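Cysteine protease (Xylella fastidiosa, PDB 3OIS) probably hydrolyses peptide bonds as a papain-family cysteine protease and binds the nucleotide uridine-5'-diphosphate. Local coordinates at residues Arg112-His117 and Ile126-Lys131; Asp192-Cys197 and Ser202-Gly207; Val242-Asp245 and His250-Ile253. All coordinates share one frame; numbering follows the deposited sequence.

Overall arrangement
The three contacts follow one another along the chain and distribute themselves over both halves of a papain-like fold. Contact 1 pairs the end of helix 104-114 with helix 126-135 in the helical part and leads to the UDP pocket. Contacts 2 and 3 both reach the antiparallel sheet, in which strands 204-211 and 233-245 are neighbours; their centres lie about 9 Å apart, and helix 191-199 of contact 2 also packs, through L194 and K195, on Y244 and F251 of contact 3. Contact 1 is about 22 Å from contact 2 and about 27 Å from contact 3, centre to centre. I126 nevertheless packs on V205, F206 and G207, so the helical half meets the sheet directly, whereas contacts 1 and 3 do not touch.

Contact 1 of 3, residues Arg112-His117 and Ile126-Lys131; sequences RKIEGH and IRDGIK. With UDP (uridine-5'-diphosphate), chain E.
The carboxylate of D128 meets two neighbours from helix 104-114 and the turn after it: I114 sets its CG2 methyl 3.6 Å from OD1, and E115 brings its CB to 3.3 Å from OD2. The E115 carboxylate itself is turned only 22° from the plane of the D128 one, with OE1 of E115 still 4.8 Å from OD2 of D128, a spacing at which each negative charge may slightly disfavour the other. A second flat group, the guanidinium of R127, has C2' of UDP at its edge and in its plane, while O3' of the ribose approaches obliquely, 3.5 Å from NH2. That NH2 also forms a salt bridge with D44, which also hydrogen-bonds to UDP.

The end of helix 104-114 and the loop after it pack on helix 126-135 in the helical half of a papain-like fold, and this contact shares K131 with the UDP pocket. One turn after D128, K131 touches CD1 of I114 with its CB at 4.2 Å, yet the chain turns elsewhere. With CG anti to the backbone N (chi1 -162°) and a bend at chi2 (91°), the ammonium is carried across to the diphosphate, where NZ makes a 2.7 Å hydrogen bond to O2B and a weak one of 3.2 Å to the bridging O3A. K135 also hydrogen-bonds to UDP through NZ. On another side of the helix, I126 and I130 pack on W284 of strand 280-287 and on helix 78-93.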
# COMPACT_ATOMS: atom_id res chain seq x y z
N ARG A 112 13.52 -4.68 -2.03
CA ARG A 112 14.12 -6.01 -1.72
C ARG A 112 15.69 -5.92 -1.73
O ARG A 112 16.33 -6.86 -1.39
CB ARG A 112 13.61 -7.04 -2.69
CG ARG A 112 12.10 -7.34 -2.20
CD ARG A 112 11.45 -8.38 -3.11
NE ARG A 112 11.32 -7.68 -4.35
CZ ARG A 112 11.59 -8.20 -5.50
NH1 ARG A 112 11.92 -9.50 -5.58
NH2 ARG A 112 11.45 -7.42 -6.56
N LYS A 113 16.24 -4.77 -2.13
CA LYS A 113 17.68 -4.45 -1.87
C LYS A 113 17.90 -4.12 -0.42
O LYS A 113 19.04 -4.26 0.09
CB LYS A 113 18.15 -3.26 -2.73
CG LYS A 113 18.07 -3.58 -4.26
CD LYS A 113 19.00 -4.72 -4.75
CE LYS A 113 20.48 -4.32 -4.71
NZ LYS A 113 21.36 -5.57 -4.92
N ILE A 114 16.89 -3.63 0.29
CA ILE A 114 17.01 -3.30 1.69
C ILE A 114 16.72 -4.51 2.61
O ILE A 114 17.53 -4.84 3.53
CB ILE A 114 16.00 -2.13 2.10
CG1 ILE A 114 16.39 -0.91 1.27
CG2 ILE A 114 16.21 -1.81 3.53
CD1 ILE A 114 15.32 0.23 1.28
N GLU A 115 15.57 -5.15 2.34
CA GLU A 115 15.11 -6.28 3.14
C GLU A 115 14.40 -7.27 2.19
O GLU A 115 13.57 -6.84 1.36
CB GLU A 115 14.14 -5.68 4.18
CG GLU A 115 13.42 -6.76 5.04
CD GLU A 115 14.11 -7.05 6.36
OE1 GLU A 115 14.80 -6.17 6.94
OE2 GLU A 115 13.83 -8.13 6.94
N GLY A 116 14.67 -8.55 2.34
CA GLY A 116 14.20 -9.59 1.41
C GLY A 116 15.32 -9.76 0.38
O GLY A 116 16.53 -9.57 0.68
N HIS A 117 14.93 -10.15 -0.81
CA HIS A 117 15.93 -10.42 -1.87
C HIS A 117 15.23 -10.29 -3.23
O HIS A 117 14.08 -10.72 -3.38
CB HIS A 117 16.63 -11.80 -1.71
CG HIS A 117 17.81 -11.96 -2.62
ND1 HIS A 117 19.11 -11.85 -2.17
CD2 HIS A 117 17.88 -12.17 -3.95
CE1 HIS A 117 19.93 -12.01 -3.21
NE2 HIS A 117 19.20 -12.19 -4.29
N ILE A 126 6.53 -1.42 4.42
CA ILE A 126 6.15 -0.05 3.96
C ILE A 126 7.26 0.96 4.14
O ILE A 126 7.59 1.74 3.19
CB ILE A 126 4.87 0.43 4.65
CG1 ILE A 126 3.78 -0.59 4.23
CG2 ILE A 126 4.53 1.89 4.12
CD1 ILE A 126 2.53 -0.37 5.04
N ARG A 127 7.93 0.88 5.29
CA ARG A 127 8.95 1.86 5.58
C ARG A 127 10.09 1.78 4.56
O ARG A 127 10.78 2.79 4.27
CB ARG A 127 9.47 1.74 7.00
CG ARG A 127 10.43 0.48 7.24
CD ARG A 127 11.00 0.39 8.71
NE ARG A 127 11.61 1.66 8.88
CZ ARG A 127 11.24 2.60 9.76
NH1 ARG A 127 10.45 2.34 10.84
NH2 ARG A 127 11.79 3.81 9.60
N ASP A 128 10.32 0.60 3.99
CA ASP A 128 11.39 0.44 3.01
C ASP A 128 10.95 0.94 1.60
O ASP A 128 11.72 1.56 0.90
CB ASP A 128 11.79 -1.04 2.91
CG ASP A 128 12.56 -1.48 4.14
OD1 ASP A 128 13.08 -0.58 4.87
OD2 ASP A 128 12.67 -2.71 4.35
N GLY A 129 9.67 0.74 1.27
CA GLY A 129 9.12 1.37 0.04
C GLY A 129 9.25 2.89 0.18
O GLY A 129 9.57 3.55 -0.79
N ILE A 130 8.94 3.42 1.36
CA ILE A 130 9.08 4.86 1.59
C ILE A 130 10.53 5.34 1.51
O ILE A 130 10.83 6.34 0.89
CB ILE A 130 8.41 5.22 2.90
CG1 ILE A 130 6.91 5.09 2.71
CG2 ILE A 130 8.68 6.70 3.33
CD1 ILE A 130 6.18 5.22 4.10
N LYS A 131 11.46 4.58 2.06
CA LYS A 131 12.87 4.88 1.88
C LYS A 131 13.29 4.96 0.39
O LYS A 131 14.04 5.87 0.02
CB LYS A 131 13.71 3.84 2.58
CG LYS A 131 15.17 4.35 2.79
CD LYS A 131 15.38 5.06 4.10
CE LYS A 131 16.78 5.49 4.25
NZ LYS A 131 16.79 6.37 5.42
N1 UDP E . 12.67 9.88 8.94
C2 UDP E . 11.30 10.00 8.92
N3 UDP E . 10.73 10.85 7.98
C4 UDP E . 11.50 11.54 7.09
C5 UDP E . 12.90 11.46 7.13
C6 UDP E . 13.45 10.52 8.01
O2 UDP E . 10.59 9.40 9.66
O4 UDP E . 10.89 12.36 6.34
C1' UDP E . 13.23 9.05 10.05
C2' UDP E . 13.05 7.55 9.87
O2' UDP E . 13.01 7.02 11.19
C3' UDP E . 14.35 7.24 9.24
C4' UDP E . 15.33 8.11 10.05
O4' UDP E . 14.62 9.35 10.26
O3' UDP E . 14.61 5.86 9.50
C5' UDP E . 16.65 8.27 9.31
O5' UDP E . 16.36 8.96 8.09
PA UDP E . 17.40 9.66 7.22
O1A UDP E . 16.93 9.93 5.84
O2A UDP E . 18.01 10.82 7.93
O3A UDP E . 18.50 8.45 7.18
PB UDP E . 19.81 8.14 6.28
O1B UDP E . 20.89 7.87 7.21
O2B UDP E . 19.40 7.02 5.46
O3B UDP E . 20.19 9.27 5.38

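Contact 2 of 3, residues Asp192-Cys197 and Ser202-Gly207; sequences DHLKAC and SPFVFG
The side chains of L194 and F204 cross at about a right angle, the central packing of a helix-to-strand connection in which strand 204-211 of the papain-type antiparallel sheet turns back along helix 191-199 after a short connection. The dense part of the contact is apolar. CD2 of L194 sits over one face of the ring in a CH-pi contact, 4.1 Å from the centroid of F204 and 22° off the ring normal, displaced toward the rim. CB of the same leucine comes to 3.8 Å from CE2 of F204, so two carbons of one side chain bear on the far end of the phenyl group. F204 reaches them with CG lodged between its backbone N and carbonyl carbon (chi1 57°). Beyond its own segment partners the ring also meets C241 of strand 233-245 and I274 of helix 271-274, and L194 too touches I274.

Toward the short turn that joins the two elements, the contacts become more polar. S202, partly exposed, gives its N-H to O of C197 in a 3.1 Å bond, which ties the last turn of the helix to the loop residues that lead into strand 204-211. The loose side is the outer one of the helix, where D192, H193 and K195 are partly exposed and K195 makes a salt bridge with D246. Between the apolar packing and the turn stands the C197 thiol, SG anti to the backbone N: it approaches the F204 ring obliquely in a sulfur-aromatic contact, 4.2 Å from CD2 of F204 and 3.9 Å from CB of S202.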
# COMPACT_ATOMS: atom_id res chain seq x y z
N ASP A 192 -9.58 9.26 15.18
CA ASP A 192 -9.70 10.70 14.89
C ASP A 192 -8.45 11.23 14.16
O ASP A 192 -8.51 12.21 13.39
CB ASP A 192 -9.88 11.45 16.22
CG ASP A 192 -11.27 11.28 16.81
OD1 ASP A 192 -12.25 10.81 16.17
OD2 ASP A 192 -11.39 11.73 17.96
N HIS A 193 -7.31 10.61 14.39
CA HIS A 193 -6.11 11.01 13.67
C HIS A 193 -6.15 10.54 12.22
O HIS A 193 -5.78 11.29 11.35
CB HIS A 193 -4.87 10.48 14.33
CG HIS A 193 -4.50 11.23 15.56
ND1 HIS A 193 -3.26 11.81 15.73
CD2 HIS A 193 -5.22 11.53 16.67
CE1 HIS A 193 -3.23 12.43 16.89
NE2 HIS A 193 -4.40 12.27 17.49
N LEU A 194 -6.64 9.31 11.99
CA LEU A 194 -6.84 8.82 10.63
C LEU A 194 -7.88 9.69 9.92
O LEU A 194 -7.74 9.99 8.74
CB LEU A 194 -7.30 7.36 10.57
CG LEU A 194 -6.37 6.40 11.37
CD1 LEU A 194 -6.94 4.89 11.34
CD2 LEU A 194 -4.98 6.46 10.78
N LYS A 195 -8.92 10.07 10.65
CA LYS A 195 -9.95 10.90 9.98
C LYS A 195 -9.36 12.28 9.67
O LYS A 195 -9.62 12.85 8.59
CB LYS A 195 -11.25 11.02 10.79
CG LYS A 195 -12.12 9.77 11.00
CD LYS A 195 -13.26 10.13 12.02
CE LYS A 195 -14.28 9.04 12.04
NZ LYS A 195 -15.38 9.38 13.02
N ALA A 196 -8.59 12.86 10.60
CA ALA A 196 -8.06 14.21 10.42
C ALA A 196 -7.12 14.24 9.23
O ALA A 196 -7.08 15.24 8.47
CB ALA A 196 -7.32 14.64 11.61
N CYS A 197 -6.34 13.16 9.07
CA CYS A 197 -5.44 13.06 7.91
C CYS A 197 -6.26 13.17 6.60
O CYS A 197 -5.95 13.97 5.68
CB CYS A 197 -4.68 11.70 7.96
SG CYS A 197 -3.37 11.55 6.76
N SER A 202 -5.34 14.32 2.69
CA SER A 202 -4.18 13.41 2.57
C SER A 202 -4.58 11.92 2.77
O SER A 202 -5.04 11.53 3.78
CB SER A 202 -3.12 13.78 3.61
OG SER A 202 -2.70 15.11 3.46
N PRO A 203 -4.39 11.10 1.76
CA PRO A 203 -4.53 9.64 1.93
C PRO A 203 -3.37 9.11 2.78
O PRO A 203 -2.30 9.75 2.86
CB PRO A 203 -4.31 9.11 0.52
CG PRO A 203 -4.62 10.15 -0.30
CD PRO A 203 -3.95 11.38 0.39
N PHE A 204 -3.55 7.87 3.30
CA PHE A 204 -2.40 7.24 3.98
C PHE A 204 -2.35 5.77 3.58
O PHE A 204 -3.35 5.21 3.13
CB PHE A 204 -2.59 7.40 5.53
CG PHE A 204 -3.86 6.85 6.06
CD1 PHE A 204 -3.98 5.49 6.41
CD2 PHE A 204 -4.93 7.70 6.38
CE1 PHE A 204 -5.18 4.98 6.89
CE2 PHE A 204 -6.15 7.17 6.94
CZ PHE A 204 -6.23 5.81 7.22
N VAL A 205 -1.16 5.21 3.69
CA VAL A 205 -0.98 3.78 3.43
C VAL A 205 -0.85 3.11 4.76
O VAL A 205 -0.41 3.73 5.72
CB VAL A 205 0.29 3.43 2.62
CG1 VAL A 205 0.13 3.91 1.18
CG2 VAL A 205 1.54 3.95 3.32
N PHE A 206 -1.35 1.86 4.81
CA PHE A 206 -1.18 1.05 6.01
C PHE A 206 -1.25 -0.39 5.69
O PHE A 206 -1.55 -0.77 4.56
CB PHE A 206 -2.24 1.40 7.06
CG PHE A 206 -3.62 0.92 6.72
CD1 PHE A 206 -4.39 1.63 5.74
CD2 PHE A 206 -4.13 -0.20 7.31
CE1 PHE A 206 -5.72 1.16 5.44
CE2 PHE A 206 -5.42 -0.72 7.02
CZ PHE A 206 -6.25 -0.01 6.10
N GLY A 207 -0.87 -1.21 6.68
CA GLY A 207 -0.74 -2.65 6.52
C GLY A 207 -1.81 -3.32 7.37
O GLY A 207 -2.24 -2.80 8.42

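Contact 3 of 3, residues Val242-Asp245 and His250-Ile253; sequences VGYD and HFRI
Strands 242-245 and 250-253 run antiparallel as the two arms of a beta hairpin, their axes 4.3 Å apart at the closest point and their directions at 157°. Near the turn, D245 N bonds to H250 O at 2.9 Å, while the return bond from H250 N to D245 O is weak. Farther along, the pairing departs from regular register: R252 O accepts V242 N, but R252 N goes to G243 O, a division between two successive residues that resembles a beta bulge.

Across the non-hydrogen-bonded pair, CB of Y244 lies over one face of the F251 ring, 4.1 Å from its centroid, in a CH-pi contact. The two rings themselves meet obliquely, planes 54° apart. At the irregular end CG2 of V242 packs on CG of R252 at 3.6 Å. From there the arginine bends at chi2 (67°) and carries its guanidinium to E263 and W268.

Y244 and F251 pack against helix 191-199, touching L198 and reaching Y271 of helix 271-274; strand 250-254 continues the sheet to 266-270, and strand 233-245 joins it to 60-62 and 204-211.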
# COMPACT_ATOMS: atom_id res chain seq x y z
N VAL A 242 -8.57 6.06 1.41
CA VAL A 242 -8.92 7.32 0.70
C VAL A 242 -10.12 7.96 1.26
O VAL A 242 -10.63 8.92 0.66
CB VAL A 242 -9.21 7.00 -0.86
CG1 VAL A 242 -7.91 6.47 -1.54
CG2 VAL A 242 -10.36 5.98 -1.06
N GLY A 243 -10.63 7.53 2.39
CA GLY A 243 -11.88 8.15 2.89
C GLY A 243 -12.53 7.41 4.03
O GLY A 243 -12.01 6.41 4.53
N TYR A 244 -13.60 7.99 4.58
CA TYR A 244 -14.37 7.32 5.63
C TYR A 244 -15.83 7.79 5.61
O TYR A 244 -16.12 8.80 4.98
CB TYR A 244 -13.77 7.63 7.02
CG TYR A 244 -13.78 9.10 7.45
CD1 TYR A 244 -12.69 9.94 7.28
CD2 TYR A 244 -14.91 9.59 8.07
CE1 TYR A 244 -12.73 11.28 7.72
CE2 TYR A 244 -14.96 10.89 8.53
CZ TYR A 244 -13.87 11.72 8.37
OH TYR A 244 -13.92 13.04 8.83
N ASP A 245 -16.70 7.04 6.26
CA ASP A 245 -18.11 7.42 6.28
C ASP A 245 -18.66 7.07 7.63
O ASP A 245 -18.87 5.87 7.93
CB ASP A 245 -18.91 6.77 5.13
CG ASP A 245 -20.27 7.45 4.93
OD1 ASP A 245 -20.71 8.11 5.88
OD2 ASP A 245 -20.85 7.43 3.84
N HIS A 250 -17.21 2.88 8.40
CA HIS A 250 -16.11 2.20 7.60
C HIS A 250 -15.19 3.24 6.98
O HIS A 250 -15.64 4.33 6.65
CB HIS A 250 -16.65 1.32 6.50
CG HIS A 250 -17.27 0.04 6.95
ND1 HIS A 250 -18.41 -0.02 7.74
CD2 HIS A 250 -16.93 -1.25 6.70
CE1 HIS A 250 -18.72 -1.29 7.96
NE2 HIS A 250 -17.85 -2.05 7.31
N PHE A 251 -13.91 2.89 6.82
CA PHE A 251 -12.92 3.60 6.01
C PHE A 251 -12.90 2.99 4.62
O PHE A 251 -13.12 1.76 4.44
CB PHE A 251 -11.49 3.50 6.63
CG PHE A 251 -11.29 4.38 7.83
CD1 PHE A 251 -10.67 5.60 7.70
CD2 PHE A 251 -11.70 3.96 9.06
CE1 PHE A 251 -10.43 6.45 8.76
CE2 PHE A 251 -11.51 4.83 10.21
CZ PHE A 251 -10.86 6.06 10.05
N ARG A 252 -12.71 3.86 3.63
CA ARG A 252 -12.70 3.39 2.22
C ARG A 252 -11.27 3.09 1.82
O ARG A 252 -10.36 3.92 2.00
CB ARG A 252 -13.19 4.56 1.33
CG ARG A 252 -13.40 4.19 -0.14
CD ARG A 252 -14.54 3.24 -0.18
NE ARG A 252 -14.99 3.11 -1.59
CZ ARG A 252 -15.96 2.28 -1.99
NH1 ARG A 252 -16.50 1.36 -1.15
NH2 ARG A 252 -16.38 2.32 -3.28
N ILE A 253 -11.07 1.88 1.30
CA ILE A 253 -9.71 1.44 0.90
C ILE A 253 -9.63 1.15 -0.61
O ILE A 253 -10.50 0.52 -1.17
CB ILE A 253 -9.19 0.29 1.82
CG1 ILE A 253 -10.08 -0.87 1.76
CG2 ILE A 253 -9.08 0.75 3.33
CD1 ILE A 253 -9.39 -2.11 2.39